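Local coordinates for hypothetical nigD-like protein (Bacteroides caccae, PDB 3QWN) that is of unestablished function but, as a NigD-like immunity protein, probably protects the bacterium that makes it against a toxin, at residues P89-D101 with M145-Y157. Numbering follows the deposited sequence.
Sequences PTYRDGLKHDPVD and MLLYHDANGDEEY
Tyr148 meets 89-101 from CB to its hydroxyl, along the CD2/CE2 side of the ring. Its CB lies 4.0 Å from the Lys96 carbonyl oxygen. CG is anti to the backbone N (chi1 170°), which sends the ring alongside Lys96, with both tips heading in the same direction. CD2 then meets Tyr91 CE1 at 3.5 Å; the two tyrosines run antiparallel past one another, their planes inclined at 41°. At CE2 the ring edge faces Gly94 O, which lies in the ring plane, while CZ and OH run beside Lys96, OH reaching Lys96 CG at 3.4 Å. Lys96 CB stands over one ring face in a CH-pi contact.

Beside this ring the backbones form a single bridge, His97 with His149: His149 N donates to Lys96 O at 2.8 Å, and Asp98 N donates to His149 O. Both imidazoles add a bond to a main-chain oxygen nearly in the ring plane. His97 ND1 gives its hydrogen to Leu147 O (2.9 Å), and His149 ND1 to Asp98 O (2.8 Å), the latter from well above the carbonyl plane. His149 NE2 is hydrogen-bonded to His126 ND1, so both ring nitrogens are engaged, which should fix the ring's rotation, and Phe128 stacks on it.

Asp98 closes the far end. Its OD2 accepts Ala151 N through its anti lone pair (2.8 Å, 169°); a water that donates to OD2 also accepts from Gly153 N, gripping the type I' turn from Ala151 to Asp154. The whole is an irregular loop fastened by one beta bridge and side-chain-to-backbone bonds to the end of strand 142-150, within the NigD-like C-terminal beta-sandwich domain.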
# COMPACT_ATOMS: atom_id res chain seq x y z
N PRO A 89 8.53 5.88 -18.43
CA PRO A 89 9.94 6.22 -18.16
C PRO A 89 10.52 5.69 -16.84
O PRO A 89 11.75 5.55 -16.77
CB PRO A 89 9.92 7.75 -18.16
CG PRO A 89 8.83 8.10 -19.09
CD PRO A 89 7.76 7.09 -18.81
N THR A 90 9.69 5.41 -15.80
CA THR A 90 10.20 4.88 -14.52
C THR A 90 10.82 3.48 -14.71
O THR A 90 11.71 3.10 -13.95
CB THR A 90 9.14 4.83 -13.40
OG1 THR A 90 7.92 4.24 -13.86
CG2 THR A 90 8.84 6.17 -12.81
N TYR A 91 10.35 2.73 -15.74
CA TYR A 91 10.80 1.36 -16.00
C TYR A 91 11.83 1.29 -17.13
O TYR A 91 12.10 0.20 -17.64
CB TYR A 91 9.58 0.45 -16.30
CG TYR A 91 8.59 0.38 -15.17
CD1 TYR A 91 9.01 0.09 -13.87
CD2 TYR A 91 7.23 0.59 -15.38
CE1 TYR A 91 8.12 0.05 -12.81
CE2 TYR A 91 6.32 0.54 -14.33
CZ TYR A 91 6.77 0.26 -13.05
OH TYR A 91 5.89 0.23 -11.99
N ARG A 92 12.43 2.44 -17.49
CA ARG A 92 13.41 2.57 -18.57
C ARG A 92 14.60 1.60 -18.43
O ARG A 92 15.03 1.01 -19.43
CB ARG A 92 13.94 4.02 -18.62
CG ARG A 92 13.51 4.79 -19.86
CD ARG A 92 14.37 6.03 -20.07
NE ARG A 92 14.12 7.06 -19.06
CZ ARG A 92 13.32 8.11 -19.25
NH1 ARG A 92 12.69 8.28 -20.40
NH2 ARG A 92 13.14 9.00 -18.27
N ASP A 93 15.11 1.41 -17.17
CA ASP A 93 16.26 0.54 -16.90
C ASP A 93 15.87 -0.95 -16.73
O ASP A 93 16.72 -1.76 -16.37
CB ASP A 93 17.05 1.05 -15.69
CG ASP A 93 17.68 2.42 -15.91
OD1 ASP A 93 18.14 2.69 -17.05
OD2 ASP A 93 17.72 3.22 -14.95
N GLY A 94 14.63 -1.28 -17.08
CA GLY A 94 14.12 -2.65 -17.02
C GLY A 94 13.27 -2.99 -15.81
O GLY A 94 13.38 -2.36 -14.75
N LEU A 95 12.41 -4.00 -15.97
CA LEU A 95 11.54 -4.48 -14.90
C LEU A 95 12.33 -5.36 -13.95
O LEU A 95 13.09 -6.23 -14.40
CB LEU A 95 10.31 -5.23 -15.47
CG LEU A 95 9.41 -4.47 -16.45
CD1 LEU A 95 8.24 -5.32 -16.85
CD2 LEU A 95 8.92 -3.15 -15.87
N LYS A 96 12.19 -5.09 -12.64
CA LYS A 96 12.87 -5.82 -11.57
C LYS A 96 11.83 -6.53 -10.76
O LYS A 96 10.82 -5.92 -10.41
CB LYS A 96 13.71 -4.89 -10.68
CG LYS A 96 14.60 -3.88 -11.44
CD LYS A 96 15.76 -4.50 -12.22
CE LYS A 96 16.94 -3.55 -12.37
NZ LYS A 96 16.56 -2.25 -13.00
N HIS A 97 12.05 -7.82 -10.48
CA HIS A 97 11.08 -8.64 -9.76
C HIS A 97 11.74 -9.50 -8.69
O HIS A 97 11.55 -10.71 -8.66
CB HIS A 97 10.29 -9.53 -10.73
CG HIS A 97 9.65 -8.80 -11.87
ND1 HIS A 97 8.71 -7.80 -11.65
CD2 HIS A 97 9.85 -8.93 -13.20
CE1 HIS A 97 8.39 -7.34 -12.85
NE2 HIS A 97 9.02 -8.02 -13.82
N ASP A 98 12.51 -8.87 -7.80
CA ASP A 98 13.15 -9.58 -6.69
C ASP A 98 12.05 -10.17 -5.77
O ASP A 98 11.01 -9.53 -5.59
CB ASP A 98 14.13 -8.66 -5.94
CG ASP A 98 15.38 -8.36 -6.74
OD1 ASP A 98 15.94 -9.30 -7.32
OD2 ASP A 98 15.80 -7.18 -6.76
N PRO A 99 12.19 -11.45 -5.32
CA PRO A 99 11.08 -12.11 -4.63
C PRO A 99 10.66 -11.50 -3.32
O PRO A 99 11.46 -10.90 -2.60
CB PRO A 99 11.61 -13.53 -4.38
CG PRO A 99 12.61 -13.72 -5.45
CD PRO A 99 13.30 -12.39 -5.53
N VAL A 100 9.36 -11.65 -3.04
CA VAL A 100 8.67 -11.22 -1.83
C VAL A 100 7.62 -12.28 -1.50
O VAL A 100 7.26 -13.09 -2.37
CB VAL A 100 8.01 -9.79 -1.91
CG1 VAL A 100 8.98 -8.70 -2.33
CG2 VAL A 100 6.74 -9.78 -2.77
N ASP A 101 7.10 -12.25 -0.27
CA ASP A 101 5.95 -13.03 0.13
C ASP A 101 4.82 -12.05 0.42
O ASP A 101 5.07 -10.94 0.89
CB ASP A 101 6.23 -13.91 1.37
CG ASP A 101 7.21 -15.05 1.15
OD1 ASP A 101 7.33 -15.53 -0.01
OD2 ASP A 101 7.84 -15.47 2.13
N MSE A 145 -1.96 -6.19 -12.75
CA MSE A 145 -0.90 -5.56 -11.97
C MSE A 145 0.20 -6.54 -11.67
O MSE A 145 -0.06 -7.66 -11.23
CB MSE A 145 -1.45 -4.98 -10.67
CG MSE A 145 -2.42 -3.85 -10.86
SE MSE A 145 -2.78 -3.02 -9.17
CE MSE A 145 -4.17 -1.79 -9.77
N LEU A 146 1.43 -6.15 -11.93
CA LEU A 146 2.60 -6.95 -11.62
C LEU A 146 3.47 -6.16 -10.69
O LEU A 146 3.76 -5.00 -10.98
CB LEU A 146 3.38 -7.36 -12.89
CG LEU A 146 4.74 -8.07 -12.70
CD1 LEU A 146 4.60 -9.41 -11.91
CD2 LEU A 146 5.39 -8.32 -14.05
N LEU A 147 3.86 -6.77 -9.56
CA LEU A 147 4.72 -6.09 -8.61
C LEU A 147 6.14 -5.93 -9.19
O LEU A 147 6.75 -6.89 -9.67
CB LEU A 147 4.79 -6.83 -7.25
CG LEU A 147 5.61 -6.13 -6.17
CD1 LEU A 147 4.90 -4.91 -5.62
CD2 LEU A 147 5.99 -7.07 -5.09
N TYR A 148 6.63 -4.69 -9.13
CA TYR A 148 7.99 -4.33 -9.43
C TYR A 148 8.72 -4.25 -8.08
O TYR A 148 8.25 -3.56 -7.17
CB TYR A 148 8.06 -3.00 -10.20
CG TYR A 148 9.45 -2.43 -10.36
CD1 TYR A 148 10.07 -1.75 -9.32
CD2 TYR A 148 10.12 -2.51 -11.58
CE1 TYR A 148 11.37 -1.25 -9.45
CE2 TYR A 148 11.39 -1.96 -11.74
CZ TYR A 148 12.01 -1.33 -10.67
OH TYR A 148 13.26 -0.78 -10.80
N HIS A 149 9.85 -4.96 -7.96
CA HIS A 149 10.64 -4.90 -6.74
C HIS A 149 12.11 -4.99 -7.11
O HIS A 149 12.57 -6.01 -7.62
CB HIS A 149 10.25 -5.98 -5.70
CG HIS A 149 11.19 -6.05 -4.52
ND1 HIS A 149 11.59 -7.26 -3.99
CD2 HIS A 149 11.84 -5.05 -3.85
CE1 HIS A 149 12.43 -6.96 -3.00
NE2 HIS A 149 12.62 -5.65 -2.89
N ASP A 150 12.84 -3.90 -6.83
CA ASP A 150 14.28 -3.81 -7.03
C ASP A 150 14.94 -3.76 -5.66
O ASP A 150 14.78 -2.79 -4.93
CB ASP A 150 14.63 -2.57 -7.87
CG ASP A 150 16.08 -2.42 -8.30
OD1 ASP A 150 16.86 -3.40 -8.16
OD2 ASP A 150 16.44 -1.32 -8.79
N ALA A 151 15.63 -4.86 -5.28
CA ALA A 151 16.34 -4.98 -3.99
C ALA A 151 17.70 -4.34 -4.05
O ALA A 151 18.37 -4.27 -3.03
CB ALA A 151 16.48 -6.45 -3.60
N ASN A 152 18.14 -3.91 -5.27
CA ASN A 152 19.44 -3.22 -5.51
C ASN A 152 20.63 -4.03 -4.97
O ASN A 152 21.58 -3.47 -4.41
CB ASN A 152 19.44 -1.79 -4.92
CG ASN A 152 18.83 -0.76 -5.85
OD1 ASN A 152 19.35 -0.48 -6.94
ND2 ASN A 152 17.71 -0.17 -5.43
N GLY A 153 20.55 -5.35 -5.14
CA GLY A 153 21.59 -6.27 -4.71
C GLY A 153 21.67 -6.55 -3.22
O GLY A 153 22.61 -7.23 -2.78
N ASP A 154 20.69 -6.06 -2.44
CA ASP A 154 20.63 -6.30 -0.99
C ASP A 154 20.56 -7.80 -0.71
O ASP A 154 19.81 -8.51 -1.39
CB ASP A 154 19.43 -5.58 -0.36
CG ASP A 154 19.54 -5.35 1.13
OD1 ASP A 154 20.68 -5.35 1.64
OD2 ASP A 154 18.50 -5.13 1.77
N GLU A 155 21.37 -8.28 0.25
CA GLU A 155 21.43 -9.70 0.62
C GLU A 155 20.11 -10.12 1.29
O GLU A 155 19.42 -9.29 1.87
CB GLU A 155 22.63 -9.99 1.54
CG GLU A 155 23.99 -9.73 0.91
CD GLU A 155 24.49 -8.30 0.87
OE1 GLU A 155 23.85 -7.41 1.48
OE2 GLU A 155 25.54 -8.05 0.23
N GLU A 156 19.74 -11.39 1.18
CA GLU A 156 18.50 -11.92 1.73
C GLU A 156 18.78 -12.56 3.08
O GLU A 156 18.81 -13.79 3.19
CB GLU A 156 17.86 -12.90 0.73
CG GLU A 156 17.47 -12.21 -0.56
CD GLU A 156 16.91 -13.07 -1.66
OE1 GLU A 156 17.13 -14.30 -1.64
OE2 GLU A 156 16.27 -12.51 -2.58
N TYR A 157 19.01 -11.72 4.11
CA TYR A 157 19.40 -12.19 5.44
C TYR A 157 18.29 -12.17 6.49
O TYR A 157 18.16 -13.14 7.25
CB TYR A 157 20.58 -11.35 5.98
CG TYR A 157 21.92 -11.47 5.29
CD1 TYR A 157 22.16 -12.48 4.36
CD2 TYR A 157 22.96 -10.60 5.60
CE1 TYR A 157 23.43 -12.64 3.77
CE2 TYR A 157 24.22 -10.73 5.00
CZ TYR A 157 24.45 -11.74 4.08
OH TYR A 157 25.71 -11.83 3.53
O HOH W 1 18.76 -7.38 -6.43
O HOH W 2 17.12 -10.64 -4.57